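Local coordinates for putative cytoplasmic protein (Salmonella typhimurium LT2, PDB 2Q02) that is of unproven function but binds zinc within a TIM barrel and may act as a metal-dependent isomerase, at residues V103-N108 and E139-R144; L148-W153 and H175-A180; K166-T171 and L195-G200; T171-L176 and L210-R215. One frame throughout, in Å; residues are numbered along the deposited sequence.

How the contacts relate
From the N terminus, contact 1 closes the excursion through helix 115-130, joining the loops that leave the neighbouring strands 101-104 and 135-138. Contact 2 opens after contact 1 has closed: the start of helix 151-161 meets the turn after helix 171-176. Contact 3 crosses contact 2, because strand 166-170 lies inside the loop of contact 2 while its partner, strand 193-198, follows later. Contact 4 crosses contact 3 in turn; sharing Thr-171 with contact 3 and His-175 and Leu-176 with contact 2, it pairs helix 171-176 with 210-215. Contacts 1 and 3 bring three zinc ligands together, contact 4 sets Arg-215 beside them, and contact 2 ties the loops farther out.

Contact 1: residues V103-N108 and E139-R144; sequences VLCPLN and EPLGFR. With ZN (zinc ion), chain E.
At the C-terminal mouth of the TIM barrel, where the adjacent parallel strands 101-104 and 135-138 give way to loops, Glu-139 is tied to Leu-104 at the point where the sheet ends. Its amide N donates to Leu-104 O over 2.9 Å, and the N-H...O angle of 177° makes the bond practically straight. The position illustrates a recurring rule of such barrels, that metal ligands gather at the C-terminal ends of the strands and in the first residues beyond them. With CG anti to the backbone N (chi1 177°) and the chain extended beyond it, the side chain of Glu-139 reaches inward and binds the zinc ion through OE2 at 2.1 Å. Asp-170, His-197 and Glu-245 are the other protein ligands. The second oxygen, OE1, stands 3.2 Å from the zinc, much farther than OE2; across the contact its nearest atom is the methyl carbon Val-103 CG1, at 3.7 Å. Beyond the metal ligand the two loops keep company by apolar packing. Pro-106 turns its ring toward Leu-141, CD lying 3.6 Å from Leu-141 CG, and Leu-141 CD1 passes on to Asn-108 CB at 3.8 Å. The last touch is made by the amide of Asn-108, tilted 36° from the ring of Phe-143: OD1 comes within 3.4 Å of Phe-143 CB, while ND2 approaches Phe-143 CD2.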
loop_
_atom_site.group_PDB
_atom_site.type_symbol
_atom_site.label_atom_id
_atom_site.label_comp_id
_atom_site.label_asym_id
_atom_site.label_seq_id
_atom_site.Cartn_x
_atom_site.Cartn_y
_atom_site.Cartn_z
ATOM N N VAL A 103 -0.455 -7.330 2.152
ATOM C CA VAL A 103 0.772 -6.692 1.687
ATOM C C VAL A 103 2.004 -7.278 2.360
ATOM O O VAL A 103 2.015 -7.513 3.574
ATOM C CB VAL A 103 0.738 -5.172 1.972
ATOM C CG1 VAL A 103 2.064 -4.519 1.587
ATOM C CG2 VAL A 103 -0.404 -4.515 1.236
ATOM N N LEU A 104 3.057 -7.462 1.568
ATOM C CA LEU A 104 4.334 -8.035 2.034
ATOM C C LEU A 104 5.480 -7.016 1.871
ATOM O O LEU A 104 5.690 -6.457 0.780
ATOM C CB LEU A 104 4.663 -9.290 1.229
ATOM C CG LEU A 104 3.643 -10.427 1.323
ATOM C CD1 LEU A 104 3.800 -11.400 0.180
ATOM C CD2 LEU A 104 3.768 -11.182 2.639
ATOM N N CYS A 105 6.206 -6.770 2.957
ATOM C CA CYS A 105 7.290 -5.804 2.946
ATOM C C CYS A 105 8.616 -6.467 3.238
ATOM O O CYS A 105 8.708 -7.270 4.181
ATOM C CB CYS A 105 7.062 -4.728 4.015
ATOM S SG CYS A 105 5.737 -3.573 3.602
ATOM N N PRO A 106 9.672 -6.075 2.491
ATOM C CA PRO A 106 10.985 -6.718 2.606
ATOM C C PRO A 106 11.744 -6.240 3.818
ATOM O O PRO A 106 11.468 -5.163 4.324
ATOM C CB PRO A 106 11.728 -6.239 1.351
ATOM C CG PRO A 106 11.176 -4.834 1.125
ATOM C CD PRO A 106 9.698 -4.950 1.529
ATOM N N LEU A 107 12.713 -7.033 4.252
ATOM C CA LEU A 107 13.627 -6.631 5.320
ATOM C C LEU A 107 14.257 -5.276 4.984
ATOM O O LEU A 107 14.606 -5.003 3.834
ATOM C CB LEU A 107 14.719 -7.688 5.565
ATOM C CG LEU A 107 15.690 -7.407 6.722
ATOM C CD1 LEU A 107 15.017 -7.616 8.089
ATOM C CD2 LEU A 107 16.947 -8.249 6.629
ATOM N N ASN A 108 14.389 -4.429 5.997
ATOM C CA ASN A 108 14.818 -3.044 5.780
ATOM C C ASN A 108 15.690 -2.614 6.952
ATOM O O ASN A 108 15.394 -1.662 7.652
ATOM C CB ASN A 108 13.595 -2.128 5.539
ATOM C CG ASN A 108 13.963 -0.670 5.235
ATOM O OD1 ASN A 108 14.721 -0.375 4.325
ATOM N ND2 ASN A 108 13.382 0.249 5.998
ATOM N N GLU A 139 5.578 -5.200 -1.798
ATOM C CA GLU A 139 5.871 -3.762 -1.867
ATOM C C GLU A 139 7.346 -3.501 -1.628
ATOM O O GLU A 139 7.797 -3.550 -0.483
ATOM C CB GLU A 139 5.103 -2.995 -0.803
ATOM C CG GLU A 139 5.422 -1.498 -0.764
ATOM C CD GLU A 139 4.387 -0.700 -0.008
ATOM O OE1 GLU A 139 3.697 -1.292 0.844
ATOM O OE2 GLU A 139 4.268 0.518 -0.262
ATOM N N PRO A 140 8.107 -3.232 -2.693
ATOM C CA PRO A 140 9.461 -2.748 -2.503
ATOM C C PRO A 140 9.515 -1.427 -1.708
ATOM O O PRO A 140 8.652 -0.543 -1.875
ATOM C CB PRO A 140 9.976 -2.516 -3.932
ATOM C CG PRO A 140 9.068 -3.223 -4.839
ATOM C CD PRO A 140 7.760 -3.404 -4.116
ATOM N N LEU A 141 10.527 -1.329 -0.837
ATOM C CA LEU A 141 10.798 -0.134 -0.056
ATOM C C LEU A 141 12.036 0.519 -0.612
ATOM O O LEU A 141 13.062 -0.130 -0.787
ATOM C CB LEU A 141 11.048 -0.473 1.407
ATOM C CG LEU A 141 10.015 -1.358 2.080
ATOM C CD1 LEU A 141 10.501 -1.756 3.437
ATOM C CD2 LEU A 141 8.675 -0.674 2.174
ATOM N N GLY A 142 11.944 1.815 -0.878
ATOM C CA GLY A 142 13.027 2.549 -1.545
ATOM C C GLY A 142 14.221 2.935 -0.682
ATOM O O GLY A 142 15.246 3.358 -1.208
ATOM N N PHE A 143 14.104 2.808 0.636
ATOM C CA PHE A 143 15.203 3.153 1.522
ATOM C C PHE A 143 16.499 2.482 1.088
ATOM O O PHE A 143 16.505 1.339 0.629
ATOM C CB PHE A 143 14.920 2.762 2.964
ATOM C CG PHE A 143 13.671 3.356 3.488
ATOM C CD1 PHE A 143 13.616 4.711 3.792
ATOM C CD2 PHE A 143 12.523 2.579 3.624
ATOM C CE1 PHE A 143 12.465 5.272 4.229
ATOM C CE2 PHE A 143 11.359 3.138 4.074
ATOM C CZ PHE A 143 11.329 4.494 4.382
ATOM N N ARG A 144 17.612 3.194 1.250
ATOM C CA ARG A 144 18.931 2.607 0.975
ATOM C C ARG A 144 19.231 1.335 1.756
ATOM O O ARG A 144 20.000 0.489 1.281
ATOM C CB ARG A 144 20.073 3.567 1.245
ATOM C CG ARG A 144 20.415 4.418 0.068
ATOM C CD ARG A 144 21.198 5.651 0.470
ATOM N NE ARG A 144 21.776 6.251 -0.729
ATOM C CZ ARG A 144 23.083 6.404 -0.983
ATOM N NH1 ARG A 144 24.027 6.047 -0.098
ATOM N NH2 ARG A 144 23.449 6.957 -2.139
HETATM ZN ZN ZN E . 2.852 1.815 0.629
#

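Contact 2: residues L148-W153 and H175-A180; sequences LRSAVW and HLYEEA
Arg-149 and Tyr-177 meet with their flat groups nearly perpendicular, the guanidinium and ring planes being 79° apart. The ring presents its rim: Tyr-177 CD1 lies over the centre of one guanidinium face, 3.7 Å from Arg-149 CZ, and NH1 in turn lies near the plane of the ring. A bend at chi3 (61°) folds the arginine over this rim. Its NH2 donates to Gly-142 O, while NH1 makes a long, weak salt bridge to Glu-179 OE2 at 3.4 Å, so the group is held from within its own loop as well as, weakly, across the contact. The tyrosine itself is sandwiched between backbones. The peptide of Arg-149 and Ser-150 covers one face near the rim, and that of Glu-179 and Ala-180 covers the opposite one. Alongside, Ser-150 CB packs on Tyr-177 CE2 at 3.6 Å, leaving its OG to accept from Trp-153 N at 3.1 Å. This makes Ser-150 the N-cap of helix 151-161. The arrangement belongs to the outer loops at the C-terminal end of a TIM barrel, where one loop's helix N-cap packs against the type I turn, Tyr-177 to Ala-180, that follows helix 171-176.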
loop_
_atom_site.group_PDB
_atom_site.type_symbol
_atom_site.label_atom_id
_atom_site.label_comp_id
_atom_site.label_asym_id
_atom_site.label_seq_id
_atom_site.Cartn_x
_atom_site.Cartn_y
_atom_site.Cartn_z
ATOM N N LEU A 148 15.074 -4.892 -0.827
ATOM C CA LEU A 148 14.343 -5.033 -2.085
ATOM C C LEU A 148 13.714 -3.673 -2.451
ATOM O O LEU A 148 12.667 -3.298 -1.927
ATOM C CB LEU A 148 13.273 -6.145 -1.957
ATOM C CG LEU A 148 12.345 -6.404 -3.158
ATOM C CD1 LEU A 148 13.124 -6.832 -4.422
ATOM C CD2 LEU A 148 11.270 -7.442 -2.849
ATOM N N ARG A 149 14.385 -2.943 -3.335
ATOM C CA ARG A 149 14.057 -1.555 -3.652
ATOM C C ARG A 149 13.437 -1.334 -5.030
ATOM O O ARG A 149 12.707 -0.360 -5.245
ATOM C CB ARG A 149 15.348 -0.747 -3.590
ATOM C CG ARG A 149 16.137 -1.006 -2.342
ATOM C CD ARG A 149 17.429 -0.249 -2.386
ATOM N NE ARG A 149 17.207 1.186 -2.472
ATOM C CZ ARG A 149 18.035 2.050 -3.037
ATOM N NH1 ARG A 149 19.162 1.636 -3.600
ATOM N NH2 ARG A 149 17.726 3.344 -3.037
ATOM N N SER A 150 13.755 -2.228 -5.967
ATOM C CA SER A 150 13.299 -2.111 -7.350
ATOM C C SER A 150 12.025 -2.911 -7.559
ATOM O O SER A 150 11.964 -4.118 -7.265
ATOM C CB SER A 150 14.362 -2.598 -8.336
ATOM O OG SER A 150 13.829 -2.693 -9.653
ATOM N N ALA A 151 11.013 -2.225 -8.073
ATOM C CA ALA A 151 9.782 -2.865 -8.509
ATOM C C ALA A 151 10.030 -3.809 -9.692
ATOM O O ALA A 151 9.426 -4.894 -9.768
ATOM C CB ALA A 151 8.721 -1.819 -8.856
ATOM N N VAL A 152 10.917 -3.402 -10.604
ATOM C CA VAL A 152 11.281 -4.214 -11.771
ATOM C C VAL A 152 11.878 -5.559 -11.334
ATOM O O VAL A 152 11.464 -6.615 -11.806
ATOM C CB VAL A 152 12.293 -3.450 -12.674
ATOM C CG1 VAL A 152 13.032 -4.407 -13.625
ATOM C CG2 VAL A 152 11.606 -2.341 -13.436
ATOM N N TRP A 153 12.849 -5.491 -10.431
ATOM C CA TRP A 153 13.548 -6.662 -9.905
ATOM C C TRP A 153 12.583 -7.522 -9.077
ATOM O O TRP A 153 12.631 -8.746 -9.152
ATOM C CB TRP A 153 14.754 -6.198 -9.081
ATOM C CG TRP A 153 15.595 -7.247 -8.459
ATOM C CD1 TRP A 153 15.794 -7.437 -7.125
ATOM C CD2 TRP A 153 16.390 -8.244 -9.130
ATOM N NE1 TRP A 153 16.654 -8.494 -6.919
ATOM C CE2 TRP A 153 17.041 -9.002 -8.131
ATOM C CE3 TRP A 153 16.620 -8.563 -10.479
ATOM C CZ2 TRP A 153 17.909 -10.067 -8.431
ATOM C CZ3 TRP A 153 17.502 -9.639 -10.782
ATOM C CH2 TRP A 153 18.128 -10.370 -9.758
ATOM N N HIS A 175 10.222 7.065 -5.538
ATOM C CA HIS A 175 10.983 8.304 -5.493
ATOM C C HIS A 175 12.315 8.123 -4.792
ATOM O O HIS A 175 13.318 8.680 -5.231
ATOM C CB HIS A 175 10.168 9.396 -4.801
ATOM C CG HIS A 175 10.827 10.737 -4.785
ATOM N ND1 HIS A 175 11.273 11.332 -3.624
ATOM C CD2 HIS A 175 11.090 11.612 -5.782
ATOM C CE1 HIS A 175 11.774 12.520 -3.907
ATOM N NE2 HIS A 175 11.683 12.709 -5.211
ATOM N N LEU A 176 12.321 7.340 -3.714
ATOM C CA LEU A 176 13.565 7.093 -2.940
ATOM C C LEU A 176 14.541 6.155 -3.634
ATOM O O LEU A 176 15.749 6.255 -3.410
ATOM C CB LEU A 176 13.283 6.559 -1.534
ATOM C CG LEU A 176 13.241 7.606 -0.437
ATOM C CD1 LEU A 176 11.986 8.456 -0.553
ATOM C CD2 LEU A 176 13.291 6.888 0.891
ATOM N N TYR A 177 14.022 5.232 -4.443
ATOM C CA TYR A 177 14.881 4.382 -5.274
ATOM C C TYR A 177 15.410 5.230 -6.398
ATOM O O TYR A 177 14.744 5.400 -7.402
ATOM C CB TYR A 177 14.126 3.167 -5.839
ATOM C CG TYR A 177 15.008 2.248 -6.665
ATOM C CD1 TYR A 177 16.310 1.947 -6.264
ATOM C CD2 TYR A 177 14.543 1.675 -7.844
ATOM C CE1 TYR A 177 17.114 1.099 -7.013
ATOM C CE2 TYR A 177 15.349 0.835 -8.609
ATOM C CZ TYR A 177 16.624 0.551 -8.185
ATOM O OH TYR A 177 17.419 -0.272 -8.921
ATOM N N GLU A 178 16.603 5.778 -6.222
ATOM C CA GLU A 178 17.061 6.867 -7.096
ATOM C C GLU A 178 17.649 6.392 -8.428
ATOM O O GLU A 178 17.977 7.201 -9.308
ATOM C CB GLU A 178 18.038 7.781 -6.346
ATOM C CG GLU A 178 17.399 8.466 -5.126
ATOM C CD GLU A 178 18.006 9.824 -4.820
ATOM O OE1 GLU A 178 17.777 10.764 -5.624
ATOM O OE2 GLU A 178 18.696 9.951 -3.777
ATOM N N GLU A 179 17.737 5.076 -8.569
ATOM C CA GLU A 179 18.178 4.443 -9.790
ATOM C C GLU A 179 16.957 3.954 -10.571
ATOM O O GLU A 179 17.098 3.203 -11.533
ATOM C CB GLU A 179 19.108 3.278 -9.432
ATOM C CG GLU A 179 20.381 3.705 -8.627
ATOM C CD GLU A 179 20.200 3.740 -7.096
ATOM O OE1 GLU A 179 19.649 4.722 -6.545
ATOM O OE2 GLU A 179 20.649 2.785 -6.431
ATOM N N ALA A 180 15.766 4.410 -10.168
ATOM C CA ALA A 180 14.499 3.815 -10.620
ATOM C C ALA A 180 14.138 4.170 -12.038
ATOM O O ALA A 180 13.557 3.337 -12.728
ATOM C CB ALA A 180 13.346 4.227 -9.717
#

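Contact 3: residues K166-T171 and L195-G200; sequences KVLLDT and LVHLSG. With ZN (zinc ion), chain E.
Asp-170 OD2 is gripped by the zinc ion, at 2.0 Å, and by Arg-215 NH2, and it also lies at the edge of the His-197 ring, 3.2 Å from His-197 CB. The carboxylate and imidazole planes are 81° apart. His-197 ND1 binds the same zinc at 2.1 Å, so the approach of OD2 to the ring reflects the shared metal rather than a bond between the two side chains. At the far side of the imidazole, NE2 is hydrogen-bonded to Glu-37, which together with the metal fixes the rotation of the ring. One face is covered by Leu-168: CG lies anti to the backbone N (chi1 -163°), and this brings CD2 over the ring centre, 3.7 Å from the centroid, in a CH-pi contact. The ligands stand on neighbouring parallel strands of the TIM barrel, 166-170 and 193-198, whose short axes differ in direction by 21°. Leu-168, Leu-195, Asp-170 and His-197 point into the barrel; Leu-169 and Val-196 turn outward to pack on Leu-233 of helix 226-235. A ladder of backbone bonds holds the register. Leu-169 N donates to Leu-195 O, Leu-169 O receives His-197 N at 2.8 Å, and Thr-171 N reaches His-197 O at 2.9 Å. Leu-169 O also takes a CA-H...O contact from Val-196. Past the last strand residue, Thr-171 starts helix 171-176: its CG2 touches Leu-198 CD2 at 3.5 Å, and its OG1 is hydrogen-bonded to Asn-226.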
loop_
_atom_site.group_PDB
_atom_site.type_symbol
_atom_site.label_atom_id
_atom_site.label_comp_id
_atom_site.label_asym_id
_atom_site.label_seq_id
_atom_site.Cartn_x
_atom_site.Cartn_y
_atom_site.Cartn_z
ATOM N N LYS A 166 1.624 -10.000 -7.069
ATOM C CA LYS A 166 1.870 -8.796 -7.851
ATOM C C LYS A 166 2.636 -7.756 -7.028
ATOM O O LYS A 166 2.743 -7.848 -5.813
ATOM C CB LYS A 166 0.554 -8.201 -8.342
ATOM C CG LYS A 166 -0.091 -8.934 -9.519
ATOM C CD LYS A 166 -1.495 -8.404 -9.775
ATOM C CE LYS A 166 -1.935 -8.562 -11.220
ATOM N NZ LYS A 166 -2.611 -9.852 -11.521
ATOM N N VAL A 167 3.149 -6.745 -7.701
ATOM C CA VAL A 167 3.906 -5.713 -7.040
ATOM C C VAL A 167 2.991 -4.559 -6.640
ATOM O O VAL A 167 2.074 -4.185 -7.388
ATOM C CB VAL A 167 5.078 -5.205 -7.957
ATOM C CG1 VAL A 167 5.553 -3.814 -7.561
ATOM C CG2 VAL A 167 6.230 -6.195 -7.931
ATOM N N LEU A 168 3.253 -4.018 -5.448
ATOM C CA LEU A 168 2.596 -2.832 -4.952
ATOM C C LEU A 168 3.544 -1.634 -5.181
ATOM O O LEU A 168 4.607 -1.514 -4.548
ATOM C CB LEU A 168 2.288 -3.013 -3.469
ATOM C CG LEU A 168 1.259 -2.058 -2.893
ATOM C CD1 LEU A 168 0.999 -2.430 -1.410
ATOM C CD2 LEU A 168 1.675 -0.567 -3.072
ATOM N N LEU A 169 3.160 -0.773 -6.117
ATOM C CA LEU A 169 3.973 0.366 -6.461
ATOM C C LEU A 169 3.591 1.543 -5.545
ATOM O O LEU A 169 2.479 2.061 -5.588
ATOM C CB LEU A 169 3.779 0.707 -7.946
ATOM C CG LEU A 169 4.845 1.548 -8.654
ATOM C CD1 LEU A 169 4.414 1.706 -10.098
ATOM C CD2 LEU A 169 5.073 2.919 -8.010
ATOM N N ASP A 170 4.527 1.960 -4.722
ATOM C CA ASP A 170 4.319 3.080 -3.832
ATOM C C ASP A 170 5.155 4.290 -4.326
ATOM O O ASP A 170 6.384 4.200 -4.441
ATOM C CB ASP A 170 4.735 2.614 -2.455
ATOM C CG ASP A 170 4.416 3.591 -1.398
ATOM O OD1 ASP A 170 4.813 4.757 -1.558
ATOM O OD2 ASP A 170 3.785 3.178 -0.409
ATOM N N THR A 171 4.496 5.405 -4.655
ATOM C CA THR A 171 5.187 6.532 -5.306
ATOM C C THR A 171 6.339 7.105 -4.463
ATOM O O THR A 171 7.322 7.584 -5.015
ATOM C CB THR A 171 4.252 7.687 -5.638
ATOM O OG1 THR A 171 3.596 8.117 -4.438
ATOM C CG2 THR A 171 3.229 7.273 -6.701
ATOM N N LEU A 195 -1.411 -2.822 -7.157
ATOM C CA LEU A 195 -1.941 -1.663 -6.459
ATOM C C LEU A 195 -0.923 -0.547 -6.485
ATOM O O LEU A 195 0.271 -0.803 -6.639
ATOM C CB LEU A 195 -2.245 -2.046 -5.033
ATOM C CG LEU A 195 -2.796 -1.006 -4.081
ATOM C CD1 LEU A 195 -4.135 -0.582 -4.535
ATOM C CD2 LEU A 195 -2.874 -1.605 -2.668
ATOM N N VAL A 196 -1.401 0.687 -6.355
ATOM C CA VAL A 196 -0.511 1.847 -6.250
ATOM C C VAL A 196 -0.847 2.637 -4.989
ATOM O O VAL A 196 -2.025 2.858 -4.692
ATOM C CB VAL A 196 -0.584 2.770 -7.498
ATOM C CG1 VAL A 196 0.293 3.976 -7.323
ATOM C CG2 VAL A 196 -0.179 1.990 -8.765
ATOM N N HIS A 197 0.203 3.008 -4.246
ATOM C CA HIS A 197 0.100 3.801 -3.034
ATOM C C HIS A 197 0.615 5.215 -3.335
ATOM O O HIS A 197 1.761 5.390 -3.791
ATOM C CB HIS A 197 0.932 3.205 -1.889
ATOM C CG HIS A 197 0.247 2.121 -1.116
ATOM N ND1 HIS A 197 0.868 1.443 -0.095
ATOM C CD2 HIS A 197 -0.991 1.580 -1.223
ATOM C CE1 HIS A 197 0.043 0.541 0.405
ATOM N NE2 HIS A 197 -1.092 0.600 -0.265
ATOM N N LEU A 198 -0.239 6.211 -3.075
ATOM C CA LEU A 198 0.043 7.602 -3.352
ATOM C C LEU A 198 0.141 8.341 -2.018
ATOM O O LEU A 198 -0.557 8.021 -1.031
ATOM C CB LEU A 198 -1.057 8.242 -4.210
ATOM C CG LEU A 198 -1.447 7.650 -5.575
ATOM C CD1 LEU A 198 -2.679 8.385 -6.163
ATOM C CD2 LEU A 198 -0.283 7.700 -6.534
ATOM N N SER A 199 1.058 9.303 -2.006
ATOM C CA SER A 199 1.224 10.246 -0.917
ATOM C C SER A 199 2.187 11.282 -1.442
ATOM O O SER A 199 2.946 11.010 -2.384
ATOM C CB SER A 199 1.758 9.590 0.361
ATOM O OG SER A 199 3.159 9.510 0.373
ATOM N N GLY A 200 2.123 12.471 -0.861
ATOM C CA GLY A 200 2.987 13.560 -1.262
ATOM C C GLY A 200 3.958 13.885 -0.153
ATOM O O GLY A 200 3.704 13.568 1.005
HETATM ZN ZN ZN E . 2.852 1.815 0.629
#

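Contact 4: residues T171-L176 and L210-R215; sequences TFHHHL and LADEQR
The ring of Phe-172 runs nearly parallel to the guanidinium of Arg-215 (11°) but is offset from it. Traced outward, CB sits over one guanidinium face near its rim, 3.7 Å from Arg-215 NE. CG and CD2 pass beneath the aliphatic part of the arginine, CD2 3.4 Å from Arg-215 CG, with CE2 also near that CG and CD1 near Arg-215 NH1. Arg-215 CD stands over the ring in a CH-pi contact, 3.6 Å from the centroid. CE1 lies 3.7 Å from Asp-212 OD1, and CZ 3.8 Å from Ala-211 C. Leu-176 CD1 backs the opposite face and continues to Leu-210 CB, 4.1 Å away, clamping the phenyl group between leucine and arginine. Arg-215 NH1 bonds to Asp-212 OD1 at 3.2 Å, from above the carboxylate plane; NE goes to Ser-199 and NH2 to the zinc ligand Glu-245. An unidentified ligand, probably from the crystallisation liquor, is hydrogen-bonded by His-173 and Asp-212, consistent with a pocket here. The arrangement is that of a second shell at the metal site of a xylose isomerase-like TIM barrel, in which an aromatic residue of one loop helix packs along an arginine that the next loop sets beside the zinc ligands.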
loop_
_atom_site.group_PDB
_atom_site.type_symbol
_atom_site.label_atom_id
_atom_site.label_comp_id
_atom_site.label_asym_id
_atom_site.label_seq_id
_atom_site.Cartn_x
_atom_site.Cartn_y
_atom_site.Cartn_z
ATOM N N THR A 171 4.496 5.405 -4.655
ATOM C CA THR A 171 5.187 6.532 -5.306
ATOM C C THR A 171 6.339 7.105 -4.463
ATOM O O THR A 171 7.322 7.584 -5.015
ATOM C CB THR A 171 4.252 7.687 -5.638
ATOM O OG1 THR A 171 3.596 8.117 -4.438
ATOM C CG2 THR A 171 3.229 7.273 -6.701
ATOM N N PHE A 172 6.209 7.054 -3.143
ATOM C CA PHE A 172 7.285 7.452 -2.247
ATOM C C PHE A 172 8.490 6.528 -2.388
ATOM O O PHE A 172 9.650 6.987 -2.453
ATOM C CB PHE A 172 6.798 7.434 -0.801
ATOM C CG PHE A 172 7.889 7.602 0.225
ATOM C CD1 PHE A 172 8.551 6.500 0.747
ATOM C CD2 PHE A 172 8.216 8.869 0.713
ATOM C CE1 PHE A 172 9.548 6.668 1.734
ATOM C CE2 PHE A 172 9.195 9.041 1.698
ATOM C CZ PHE A 172 9.856 7.944 2.214
ATOM N N HIS A 173 8.213 5.229 -2.403
ATOM C CA HIS A 173 9.294 4.247 -2.478
ATOM C C HIS A 173 9.967 4.256 -3.849
ATOM O O HIS A 173 11.183 4.083 -3.930
ATOM C CB HIS A 173 8.841 2.859 -2.012
ATOM C CG HIS A 173 8.520 2.821 -0.552
ATOM N ND1 HIS A 173 9.470 3.063 0.422
ATOM C CD2 HIS A 173 7.351 2.623 0.103
ATOM C CE1 HIS A 173 8.901 2.990 1.616
ATOM N NE2 HIS A 173 7.619 2.716 1.450
ATOM N N HIS A 174 9.193 4.504 -4.901
ATOM C CA HIS A 174 9.759 4.766 -6.219
ATOM C C HIS A 174 10.684 5.999 -6.189
ATOM O O HIS A 174 11.791 6.002 -6.758
ATOM C CB HIS A 174 8.633 4.991 -7.248
ATOM C CG HIS A 174 9.111 5.364 -8.624
ATOM N ND1 HIS A 174 9.346 4.431 -9.613
ATOM C CD2 HIS A 174 9.380 6.573 -9.178
ATOM C CE1 HIS A 174 9.761 5.047 -10.706
ATOM N NE2 HIS A 174 9.792 6.347 -10.468
ATOM N N HIS A 175 10.222 7.065 -5.538
ATOM C CA HIS A 175 10.983 8.304 -5.493
ATOM C C HIS A 175 12.315 8.123 -4.792
ATOM O O HIS A 175 13.318 8.680 -5.231
ATOM C CB HIS A 175 10.168 9.396 -4.801
ATOM C CG HIS A 175 10.827 10.737 -4.785
ATOM N ND1 HIS A 175 11.273 11.332 -3.624
ATOM C CD2 HIS A 175 11.090 11.612 -5.782
ATOM C CE1 HIS A 175 11.774 12.520 -3.907
ATOM N NE2 HIS A 175 11.683 12.709 -5.211
ATOM N N LEU A 176 12.321 7.340 -3.714
ATOM C CA LEU A 176 13.565 7.093 -2.940
ATOM C C LEU A 176 14.541 6.155 -3.634
ATOM O O LEU A 176 15.749 6.255 -3.410
ATOM C CB LEU A 176 13.283 6.559 -1.534
ATOM C CG LEU A 176 13.241 7.606 -0.437
ATOM C CD1 LEU A 176 11.986 8.456 -0.553
ATOM C CD2 LEU A 176 13.291 6.888 0.891
ATOM N N LEU A 210 14.922 11.217 3.504
ATOM C CA LEU A 210 13.457 11.188 3.649
ATOM C C LEU A 210 13.008 9.922 4.369
ATOM O O LEU A 210 13.618 8.866 4.201
ATOM C CB LEU A 210 12.769 11.271 2.283
ATOM C CG LEU A 210 12.759 12.630 1.582
ATOM C CD1 LEU A 210 12.259 12.480 0.172
ATOM C CD2 LEU A 210 11.901 13.644 2.345
ATOM N N ALA A 211 11.966 10.059 5.190
ATOM C CA ALA A 211 11.335 8.942 5.923
ATOM C C ALA A 211 9.807 9.071 5.848
ATOM O O ALA A 211 9.288 10.086 5.389
ATOM C CB ALA A 211 11.796 8.909 7.382
ATOM N N ASP A 212 9.101 8.038 6.292
ATOM C CA ASP A 212 7.635 8.013 6.258
ATOM C C ASP A 212 6.970 9.191 6.983
ATOM O O ASP A 212 5.883 9.620 6.585
ATOM C CB ASP A 212 7.102 6.697 6.824
ATOM C CG ASP A 212 7.408 5.508 5.928
ATOM O OD1 ASP A 212 7.605 5.690 4.719
ATOM O OD2 ASP A 212 7.461 4.377 6.433
ATOM N N GLU A 213 7.624 9.727 8.010
ATOM C CA GLU A 213 7.100 10.889 8.754
ATOM C C GLU A 213 6.827 12.152 7.879
ATOM O O GLU A 213 6.053 13.017 8.271
ATOM C CB GLU A 213 8.060 11.219 9.920
ATOM C CG GLU A 213 7.868 12.558 10.620
ATOM C CD GLU A 213 6.464 12.775 11.170
ATOM O OE1 GLU A 213 5.788 11.761 11.441
ATOM O OE2 GLU A 213 6.047 13.958 11.337
ATOM N N GLN A 214 7.474 12.248 6.716
ATOM C CA GLN A 214 7.282 13.380 5.798
ATOM C C GLN A 214 6.124 13.154 4.828
ATOM O O GLN A 214 5.790 14.037 4.046
ATOM C CB GLN A 214 8.552 13.639 4.981
ATOM C CG GLN A 214 9.698 14.299 5.742
ATOM C CD GLN A 214 10.467 13.330 6.632
ATOM O OE1 GLN A 214 11.050 12.361 6.165
ATOM N NE2 GLN A 214 10.464 13.597 7.916
ATOM N N ARG A 215 5.515 11.978 4.871
ATOM C CA ARG A 215 4.529 11.617 3.875
ATOM C C ARG A 215 3.167 12.139 4.286
ATOM O O ARG A 215 2.555 11.645 5.245
ATOM C CB ARG A 215 4.496 10.103 3.644
ATOM C CG ARG A 215 5.730 9.570 2.939
ATOM C CD ARG A 215 5.774 8.090 2.973
ATOM N NE ARG A 215 4.691 7.516 2.200
ATOM C CZ ARG A 215 4.500 6.208 2.023
ATOM N NH1 ARG A 215 5.331 5.309 2.564
ATOM N NH2 ARG A 215 3.463 5.797 1.300
#